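Local atomic coordinates of caspase-3 (Porites astreoides, PDB entry 6WI4), a protein that is a coral caspase, probably a cysteine protease that cleaves peptide chains after aspartate residues during apoptosis. Residues F22-M28 and Y97-G101; K123-A129 and D146-S152. All coordinates share one frame; numbering follows the deposited sequence.

Contact 1 of 2, residues F22-M28 and Y97-G101; sequences FLRSSGM and YGTDG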
ATOM      1  N   PHE A  22      14.323 -11.421   5.823  1.00 14.92           N
ATOM      2  CA  PHE A  22      13.390 -12.300   6.503  1.00 14.90           C
ATOM      3  C   PHE A  22      14.146 -13.366   7.284  1.00 14.82           C
ATOM      4  O   PHE A  22      15.230 -13.799   6.885  1.00 16.86           O
ATOM      5  CB  PHE A  22      12.419 -12.911   5.485  1.00 14.38           C
ATOM      6  CG  PHE A  22      11.521 -11.884   4.863  1.00 12.66           C
ATOM      7  CD1 PHE A  22      11.994 -11.067   3.846  1.00 13.58           C
ATOM      8  CD2 PHE A  22      10.240 -11.688   5.347  1.00 12.75           C
ATOM      9  CE1 PHE A  22      11.199 -10.080   3.308  1.00 11.86           C
ATOM     10  CE2 PHE A  22       9.427 -10.716   4.810  1.00 14.67           C
ATOM     11  CZ  PHE A  22       9.907  -9.905   3.794  1.00 13.37           C
ATOM     12  N   LEU A  23      13.568 -13.762   8.415  1.00 16.24           N
ATOM     13  CA  LEU A  23      14.202 -14.726   9.301  1.00 15.16           C
ATOM     14  C   LEU A  23      13.939 -16.145   8.816  1.00 18.58           C
ATOM     15  O   LEU A  23      13.003 -16.414   8.059  1.00 17.91           O
ATOM     16  CB  LEU A  23      13.692 -14.566  10.729  1.00 16.83           C
ATOM     17  CG  LEU A  23      13.849 -13.194  11.391  1.00 19.88           C
ATOM     18  CD1 LEU A  23      13.118 -13.150  12.731  1.00 19.64           C
ATOM     19  CD2 LEU A  23      15.313 -12.838  11.565  1.00 24.73           C
ATOM     20  N   ARG A  24      14.797 -17.065   9.263  1.00 21.23           N
ATOM     21  CA  ARG A  24      14.625 -18.468   8.913  1.00 18.43           C
ATOM     22  C   ARG A  24      13.235 -18.969   9.291  1.00 18.81           C
ATOM     23  O   ARG A  24      12.636 -19.769   8.560  1.00 23.58           O
ATOM     24  CB  ARG A  24      15.713 -19.303   9.596  1.00 26.54           C
ATOM     25  CG  ARG A  24      15.498 -20.802   9.516  1.00 33.61           C
ATOM     26  CD  ARG A  24      16.673 -21.566  10.135  1.00 35.65           C
ATOM     27  NE  ARG A  24      16.327 -22.961  10.405  1.00 32.87           N
ATOM     28  CZ  ARG A  24      16.267 -23.903   9.468  1.00 37.49           C
ATOM     29  NH1 ARG A  24      16.535 -23.594   8.205  1.00 41.48           N
ATOM     30  NH2 ARG A  24      15.940 -25.151   9.787  1.00 33.25           N
ATOM     31  N   SER A  25      12.688 -18.492  10.413  1.00 17.67           N
ATOM     32  CA  SER A  25      11.371 -18.955  10.838  1.00 20.08           C
ATOM     33  C   SER A  25      10.279 -18.636   9.821  1.00 20.66           C
ATOM     34  O   SER A  25       9.245 -19.309   9.813  1.00 21.87           O
ATOM     35  CB  SER A  25      11.009 -18.348  12.192  1.00 26.79           C
ATOM     36  OG  SER A  25      10.982 -16.935  12.118  1.00 24.21           O
ATOM     37  N   SER A  26      10.485 -17.633   8.963  1.00 20.60           N
ATOM     38  CA  SER A  26       9.472 -17.242   7.987  1.00 21.14           C
ATOM     39  C   SER A  26       9.475 -18.107   6.737  1.00 18.69           C
ATOM     40  O   SER A  26       8.500 -18.078   5.975  1.00 19.07           O
ATOM     41  CB  SER A  26       9.679 -15.778   7.589  1.00 15.30           C
ATOM     42  OG  SER A  26      10.788 -15.654   6.710  1.00 16.55           O
ATOM     43  N   GLY A  27      10.539 -18.869   6.502  1.00 19.47           N
ATOM     44  CA  GLY A  27      10.692 -19.560   5.246  1.00 20.84           C
ATOM     45  C   GLY A  27      11.152 -18.693   4.093  1.00 21.28           C
ATOM     46  O   GLY A  27      11.397 -19.224   3.002  1.00 23.13           O
ATOM     47  N   MET A  28      11.282 -17.380   4.296  1.00 17.48           N
ATOM     48  CA  MET A  28      11.651 -16.455   3.231  1.00 18.90           C
ATOM     49  C   MET A  28      13.072 -15.924   3.370  1.00 19.17           C
ATOM     50  O   MET A  28      13.432 -14.959   2.687  1.00 19.05           O
ATOM     51  CB  MET A  28      10.663 -15.279   3.178  1.00 17.93           C
ATOM     52  CG  MET A  28       9.237 -15.666   2.821  1.00 20.05           C
ATOM     53  SD  MET A  28       9.071 -16.566   1.257  1.00 31.77           S
ATOM     54  CE  MET A  28       9.793 -15.451   0.091  1.00 30.69           C
ATOM     55  N   TYR A  97       3.731 -10.989   5.092  1.00 12.80           N
ATOM     56  CA  TYR A  97       4.786 -11.525   5.944  1.00 13.56           C
ATOM     57  C   TYR A  97       5.336 -10.455   6.875  1.00 12.94           C
ATOM     58  O   TYR A  97       5.762  -9.385   6.424  1.00 12.56           O
ATOM     59  CB  TYR A  97       5.934 -12.092   5.111  1.00 12.59           C
ATOM     60  CG  TYR A  97       5.747 -13.517   4.642  1.00 13.25           C
ATOM     61  CD1 TYR A  97       4.958 -13.804   3.545  1.00 14.28           C
ATOM     62  CD2 TYR A  97       6.393 -14.566   5.280  1.00 18.65           C
ATOM     63  CE1 TYR A  97       4.798 -15.106   3.102  1.00 15.56           C
ATOM     64  CE2 TYR A  97       6.238 -15.866   4.848  1.00 15.68           C
ATOM     65  CZ  TYR A  97       5.447 -16.128   3.756  1.00 17.96           C
ATOM     66  OH  TYR A  97       5.285 -17.425   3.315  1.00 21.97           O
ATOM     67  N   GLY A  98       5.346 -10.752   8.172  1.00 12.48           N
ATOM     68  CA  GLY A  98       6.351 -10.172   9.040  1.00 11.89           C
ATOM     69  C   GLY A  98       7.686 -10.847   8.771  1.00 12.66           C
ATOM     70  O   GLY A  98       7.782 -11.807   8.006  1.00 13.71           O
ATOM     71  N   THR A  99       8.746 -10.362   9.415  1.00 13.22           N
ATOM     72  CA  THR A  99      10.031 -11.019   9.198  1.00 15.86           C
ATOM     73  C   THR A  99      10.025 -12.459   9.678  1.00 14.67           C
ATOM     74  O   THR A  99      10.847 -13.256   9.214  1.00 14.84           O
ATOM     75  CB  THR A  99      11.161 -10.267   9.895  1.00 17.16           C
ATOM     76  OG1 THR A  99      10.821 -10.076  11.269  1.00 15.83           O
ATOM     77  CG2 THR A  99      11.388  -8.921   9.235  1.00 16.01           C
ATOM     78  N   ASP A 100       9.103 -12.817  10.573  1.00 13.76           N
ATOM     79  CA  ASP A 100       9.095 -14.139  11.179  1.00 16.18           C
ATOM     80  C   ASP A 100       7.999 -15.062  10.664  1.00 21.01           C
ATOM     81  O   ASP A 100       7.996 -16.240  11.039  1.00 22.41           O
ATOM     82  CB  ASP A 100       8.967 -14.023  12.708  1.00 16.12           C
ATOM     83  CG  ASP A 100       7.691 -13.328  13.137  1.00 23.10           C
ATOM     84  OD1 ASP A 100       7.278 -12.369  12.458  1.00 17.76           O
ATOM     85  OD2 ASP A 100       7.083 -13.745  14.146  1.00 31.52           O
ATOM     86  N   GLY A 101       7.077 -14.584   9.838  1.00 15.60           N
ATOM     87  CA  GLY A 101       5.996 -15.433   9.375  1.00 17.32           C
ATOM     88  C   GLY A 101       4.818 -14.616   8.878  1.00 16.58           C
ATOM     89  O   GLY A 101       4.885 -13.392   8.766  1.00 16.10           O
TER
HETATM   90  O   HOH W   1       7.034 -19.294   3.817  1.00 32.95           O

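Contact 2 of 2, residues K123-A129 and D146-S152; sequences KMFFFQA and DFVYAYS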
ATOM      1  N   LYS A 123      -9.423   5.956   5.017  1.00  9.65           N
ATOM      2  CA  LYS A 123      -8.407   5.064   5.564  1.00  7.92           C
ATOM      3  C   LYS A 123      -7.817   4.314   4.388  1.00 11.45           C
ATOM      4  O   LYS A 123      -8.468   3.424   3.832  1.00 10.99           O
ATOM      5  CB  LYS A 123      -9.016   4.113   6.592  1.00 11.56           C
ATOM      6  CG  LYS A 123      -9.650   4.862   7.780  1.00 14.36           C
ATOM      7  CD  LYS A 123     -10.606   3.992   8.576  1.00 15.68           C
ATOM      8  CE  LYS A 123     -12.047   4.044   8.045  1.00 15.80           C
ATOM      9  NZ  LYS A 123     -12.756   5.312   8.407  1.00 15.99           N
ATOM     10  N   MET A 124      -6.607   4.691   4.000  1.00  9.09           N
ATOM     11  CA  MET A 124      -5.974   4.196   2.783  1.00  9.28           C
ATOM     12  C   MET A 124      -4.924   3.156   3.134  1.00  9.44           C
ATOM     13  O   MET A 124      -4.045   3.416   3.958  1.00 11.87           O
ATOM     14  CB  MET A 124      -5.323   5.340   2.014  1.00 10.44           C
ATOM     15  CG  MET A 124      -6.298   6.392   1.527  1.00 10.63           C
ATOM     16  SD  MET A 124      -5.446   7.898   1.032  1.00 13.59           S
ATOM     17  CE  MET A 124      -5.597   8.850   2.547  1.00 11.92           C
ATOM     18  N   PHE A 125      -4.990   2.001   2.481  1.00  8.83           N
ATOM     19  CA  PHE A 125      -3.999   0.947   2.651  1.00  8.81           C
ATOM     20  C   PHE A 125      -3.343   0.658   1.309  1.00 11.13           C
ATOM     21  O   PHE A 125      -4.041   0.485   0.304  1.00 13.14           O
ATOM     22  CB  PHE A 125      -4.658  -0.312   3.215  1.00 10.29           C
ATOM     23  CG  PHE A 125      -5.056  -0.174   4.641  1.00 10.98           C
ATOM     24  CD1 PHE A 125      -6.151   0.590   4.997  1.00 12.01           C
ATOM     25  CD2 PHE A 125      -4.311  -0.775   5.639  1.00 13.88           C
ATOM     26  CE1 PHE A 125      -6.509   0.739   6.327  1.00 15.30           C
ATOM     27  CE2 PHE A 125      -4.661  -0.626   6.960  1.00 13.33           C
ATOM     28  CZ  PHE A 125      -5.765   0.130   7.302  1.00 13.25           C
ATOM     29  N   PHE A 126      -2.011   0.634   1.286  1.00  7.42           N
ATOM     30  CA  PHE A 126      -1.244   0.331   0.084  1.00  8.47           C
ATOM     31  C   PHE A 126      -0.400  -0.908   0.331  1.00 10.97           C
ATOM     32  O   PHE A 126       0.316  -0.979   1.334  1.00 11.01           O
ATOM     33  CB  PHE A 126      -0.326   1.492  -0.312  1.00  9.88           C
ATOM     34  CG  PHE A 126      -1.041   2.788  -0.550  1.00  9.23           C
ATOM     35  CD1 PHE A 126      -1.307   3.656   0.497  1.00  8.19           C
ATOM     36  CD2 PHE A 126      -1.412   3.155  -1.838  1.00 10.30           C
ATOM     37  CE1 PHE A 126      -1.956   4.861   0.276  1.00 10.60           C
ATOM     38  CE2 PHE A 126      -2.069   4.360  -2.064  1.00 11.46           C
ATOM     39  CZ  PHE A 126      -2.333   5.213  -1.005  1.00 11.75           C
ATOM     40  N   PHE A 127      -0.451  -1.864  -0.592  1.00  8.00           N
ATOM     41  CA  PHE A 127       0.260  -3.128  -0.432  1.00  8.06           C
ATOM     42  C   PHE A 127       1.160  -3.373  -1.627  1.00 10.12           C
ATOM     43  O   PHE A 127       0.676  -3.425  -2.763  1.00 10.55           O
ATOM     44  CB  PHE A 127      -0.710  -4.304  -0.308  1.00  9.89           C
ATOM     45  CG  PHE A 127      -1.657  -4.204   0.833  1.00 10.24           C
ATOM     46  CD1 PHE A 127      -1.271  -4.596   2.099  1.00 12.83           C
ATOM     47  CD2 PHE A 127      -2.937  -3.722   0.652  1.00 11.22           C
ATOM     48  CE1 PHE A 127      -2.151  -4.494   3.171  1.00 12.03           C
ATOM     49  CE2 PHE A 127      -3.831  -3.636   1.720  1.00 12.64           C
ATOM     50  CZ  PHE A 127      -3.433  -4.025   2.977  1.00 11.91           C
ATOM     51  N   GLN A 128       2.455  -3.579  -1.377  1.00  9.22           N
ATOM     52  CA  GLN A 128       3.359  -4.165  -2.358  1.00  8.46           C
ATOM     53  C   GLN A 128       3.795  -5.506  -1.774  1.00  9.12           C
ATOM     54  O   GLN A 128       4.607  -5.549  -0.845  1.00 10.65           O
ATOM     55  CB  GLN A 128       4.551  -3.262  -2.655  1.00  8.68           C
ATOM     56  CG  GLN A 128       5.652  -3.944  -3.475  1.00  9.61           C
ATOM     57  CD  GLN A 128       5.149  -4.515  -4.793  1.00 10.97           C
ATOM     58  OE1 GLN A 128       4.384  -3.870  -5.517  1.00 10.28           O
ATOM     59  NE2 GLN A 128       5.588  -5.728  -5.116  1.00 10.99           N
ATOM     60  N   ALA A 129       3.229  -6.593  -2.303  1.00  9.93           N
ATOM     61  CA  ALA A 129       3.427  -7.945  -1.802  1.00 10.19           C
ATOM     62  C   ALA A 129       2.785  -8.915  -2.778  1.00 10.24           C
ATOM     63  O   ALA A 129       1.838  -8.570  -3.490  1.00 10.81           O
ATOM     64  CB  ALA A 129       2.820  -8.134  -0.400  1.00 12.13           C
ATOM     65  N   ASP A 146     -15.321   3.907   3.978  1.00 11.88           N
ATOM     66  CA  ASP A 146     -14.256   4.891   3.790  1.00 10.03           C
ATOM     67  C   ASP A 146     -12.864   4.272   3.829  1.00 12.01           C
ATOM     68  O   ASP A 146     -11.869   4.997   3.920  1.00 12.90           O
ATOM     69  CB  ASP A 146     -14.358   6.046   4.802  1.00 10.94           C
ATOM     70  CG  ASP A 146     -15.746   6.652   4.848  1.00 12.94           C
ATOM     71  OD1 ASP A 146     -16.291   6.973   3.768  1.00 13.74           O
ATOM     72  OD2 ASP A 146     -16.293   6.794   5.957  1.00 15.98           O
ATOM     73  N   PHE A 147     -12.767   2.955   3.713  1.00  9.67           N
ATOM     74  CA  PHE A 147     -11.509   2.279   3.427  1.00  9.23           C
ATOM     75  C   PHE A 147     -11.284   2.201   1.922  1.00 11.40           C
ATOM     76  O   PHE A 147     -12.226   2.043   1.142  1.00  9.84           O
ATOM     77  CB  PHE A 147     -11.497   0.851   3.973  1.00 10.62           C
ATOM     78  CG  PHE A 147     -11.365   0.743   5.467  1.00 10.88           C
ATOM     79  CD1 PHE A 147     -12.483   0.784   6.278  1.00 12.42           C
ATOM     80  CD2 PHE A 147     -10.120   0.555   6.045  1.00 12.66           C
ATOM     81  CE1 PHE A 147     -12.371   0.656   7.639  1.00 14.80           C
ATOM     82  CE2 PHE A 147      -9.995   0.427   7.405  1.00 14.92           C
ATOM     83  CZ  PHE A 147     -11.117   0.480   8.209  1.00 18.37           C
ATOM     84  N   VAL A 148     -10.018   2.273   1.522  1.00  9.25           N
ATOM     85  CA  VAL A 148      -9.623   1.937   0.160  1.00  8.03           C
ATOM     86  C   VAL A 148      -8.324   1.151   0.246  1.00  8.44           C
ATOM     87  O   VAL A 148      -7.414   1.524   0.994  1.00  9.52           O
ATOM     88  CB  VAL A 148      -9.497   3.183  -0.746  1.00  8.16           C
ATOM     89  CG1 VAL A 148      -8.515   4.219  -0.190  1.00  8.69           C
ATOM     90  CG2 VAL A 148      -9.127   2.767  -2.152  1.00  9.44           C
ATOM     91  N   TYR A 149      -8.264   0.024  -0.461  1.00  8.92           N
ATOM     92  CA  TYR A 149      -7.136  -0.897  -0.379  1.00  9.17           C
ATOM     93  C   TYR A 149      -6.526  -0.980  -1.767  1.00  9.99           C
ATOM     94  O   TYR A 149      -7.150  -1.513  -2.695  1.00  9.55           O
ATOM     95  CB  TYR A 149      -7.569  -2.276   0.120  1.00  9.88           C
ATOM     96  CG  TYR A 149      -8.440  -2.273   1.366  1.00  9.86           C
ATOM     97  CD1 TYR A 149      -9.820  -2.213   1.263  1.00 10.18           C
ATOM     98  CD2 TYR A 149      -7.882  -2.345   2.639  1.00 12.28           C
ATOM     99  CE1 TYR A 149     -10.634  -2.231   2.394  1.00 14.01           C
ATOM    100  CE2 TYR A 149      -8.694  -2.348   3.771  1.00 15.58           C
ATOM    101  CZ  TYR A 149     -10.061  -2.301   3.640  1.00 16.18           C
ATOM    102  OH  TYR A 149     -10.885  -2.321   4.753  1.00 17.71           O
ATOM    103  N   ALA A 150      -5.329  -0.419  -1.919  1.00  8.99           N
ATOM    104  CA  ALA A 150      -4.648  -0.362  -3.204  1.00  6.15           C
ATOM    105  C   ALA A 150      -3.623  -1.488  -3.247  1.00  7.25           C
ATOM    106  O   ALA A 150      -2.583  -1.418  -2.587  1.00  9.40           O
ATOM    107  CB  ALA A 150      -3.994   1.002  -3.405  1.00  9.20           C
ATOM    108  N   TYR A 151      -3.924  -2.529  -4.017  1.00  8.38           N
ATOM    109  CA  TYR A 151      -3.103  -3.731  -4.103  1.00  7.10           C
ATOM    110  C   TYR A 151      -2.218  -3.703  -5.343  1.00  8.47           C
ATOM    111  O   TYR A 151      -2.672  -3.332  -6.426  1.00  9.17           O
ATOM    112  CB  TYR A 151      -4.000  -4.964  -4.188  1.00  7.03           C
ATOM    113  CG  TYR A 151      -4.629  -5.405  -2.896  1.00  9.02           C
ATOM    114  CD1 TYR A 151      -3.965  -6.284  -2.047  1.00 11.14           C
ATOM    115  CD2 TYR A 151      -5.906  -4.993  -2.554  1.00  9.05           C
ATOM    116  CE1 TYR A 151      -4.556  -6.737  -0.884  1.00 14.00           C
ATOM    117  CE2 TYR A 151      -6.508  -5.436  -1.382  1.00 10.80           C
ATOM    118  CZ  TYR A 151      -5.822  -6.306  -0.555  1.00 13.83           C
ATOM    119  OH  TYR A 151      -6.400  -6.761   0.609  1.00 18.46           O
ATOM    120  N   SER A 152      -0.977  -4.176  -5.195  1.00  8.16           N
ATOM    121  CA  SER A 152      -0.042  -4.161  -6.322  1.00  6.92           C
ATOM    122  C   SER A 152      -0.430  -5.137  -7.435  1.00  9.78           C
ATOM    123  O   SER A 152      -0.061  -4.908  -8.593  1.00  8.94           O
ATOM    124  CB  SER A 152       1.380  -4.463  -5.840  1.00  9.90           C
ATOM    125  OG  SER A 152       1.531  -5.798  -5.358  1.00  8.98           O
TER
HETATM  126  O   HOH W   2     -15.730   5.603   8.236  1.00 19.64           O
HETATM  127  O   HOH W   3      -0.150  -6.613  -3.402  1.00 11.48           O

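Contact 1 of 2, residues F22-M28 and Y97-G101
The turn between strands 95-98 and 101-104 of the small antiparallel sheet of the caspase domain meets the loop that follows strand 13-18, where Leu23 N donates to Thr99 O at 2.9 Å with an N-H...O angle of 162°. Beside this bond the CD2 edge of the Phe22 ring lies against Gly98 O, near the ring plane, while Phe22 CE2 reaches Tyr97 CB at 3.8 Å; the same phenylalanine ring also meets His90. The loop then winds into a short 3-10 segment, 24-26, which an ST turn follows. Ser26 OG donates to Leu23 O at 2.7 Å and accepts from Met28 N at 3.0 Å. With chi1 at 75°, Ser26 OG lies between the backbone N and the carbonyl carbon, where it reaches both partners; the backbone turns CB toward 97-101, 3.2 Å from Thr99 O. Leu23 O is thus gripped twice, by Ser26 N and Ser26 OG. With an alanine in place of this serine, Met28 N would probably be left without its acceptor and Leu23 O with one of its two donors gone, setting the chain after the 3-10 segment freer to move. Just after that segment the loop meets the Tyr97 ring: Met28 CG sits over one face, 4.0 Å from the ring centroid, with the sulfur lying obliquely in a Met-aromatic contact, and Ser26 O approaches the ring edge at CE2. A water bridges Ser26 O and Tyr97 OH, 2.6 Å from the hydroxyl oxygen. The carboxylate of Asp100 turns to Arg62 N, while its CB rests 3.6 Å from Ser25 OG.

Contact 2 of 2, residues K123-A129 and D146-S152
Strands 123-128 and 147-151 run in parallel, their axes 14° apart, and are joined by a ladder of backbone bonds, among them Phe125 N to Val148 O and Ala150 N to Phe125 O, the latter 2.7 Å long and nearly straight at 174°. Packing is tight on the face bearing Lys123, Phe125 and Phe127. The bend at chi3 lays Lys123 CE over one face of the Phe147 ring, 3.7 Å from its centroid, and that at chi4 turns NZ toward its polar partners. Phe125 CE1 meets the edge of the Phe147 ring in its plane, 3.6 Å from CD2, and the Tyr149 ring completes the cluster obliquely. Phe127 and Tyr151 form an offset stack, centroids 4.8 Å apart and planes at 20°. The other face is sparser, with Met124 CG alongside Val148 CG1 and the Phe126 ring beside Ala150 CB.

At a polar edge Lys123 NZ, bonded to Leu118 O and Lys121 O, meets Asp146 OD2 through a water, while Asp146 OD1 binds Tyr4 OH and Arg223. The Ser152 end is looser: its N to Phe127 O bond is weak, and a second water links Ala129 O with Ser152 OG, which also bonds to Ser159 OG. Here Gln128 NE2 binds an acidic side chain of the bound peptide, consistent with this strand end lining the substrate pocket, as in other caspases. In the caspase sheet the pair lies between strands 83-88 and 217-220, with helix 105-110 over the aromatic face and helix 168-180 against Phe126 and Gln128.

Overall arrangement
The two contacts lie in one caspase domain, their centres about 22 Å apart and their nearest atoms about 6 Å apart without touching. Contact 2 is core, close to the centre of the chain, and joins neighbouring strands of the main sheet; contact 1 is peripheral and partly buried, fastening a loop to the turn of the small antiparallel sheet, so they share no element. Repeated backbone bonds and ring packing make up contact 2, whereas contact 1 has one firm backbone bond across it, backed by the Ser26 hydroxyl bonds and by Phe22 and Met28 against Tyr97. Water enters both: between loop and ring in contact 1, only at the strand ends in contact 2.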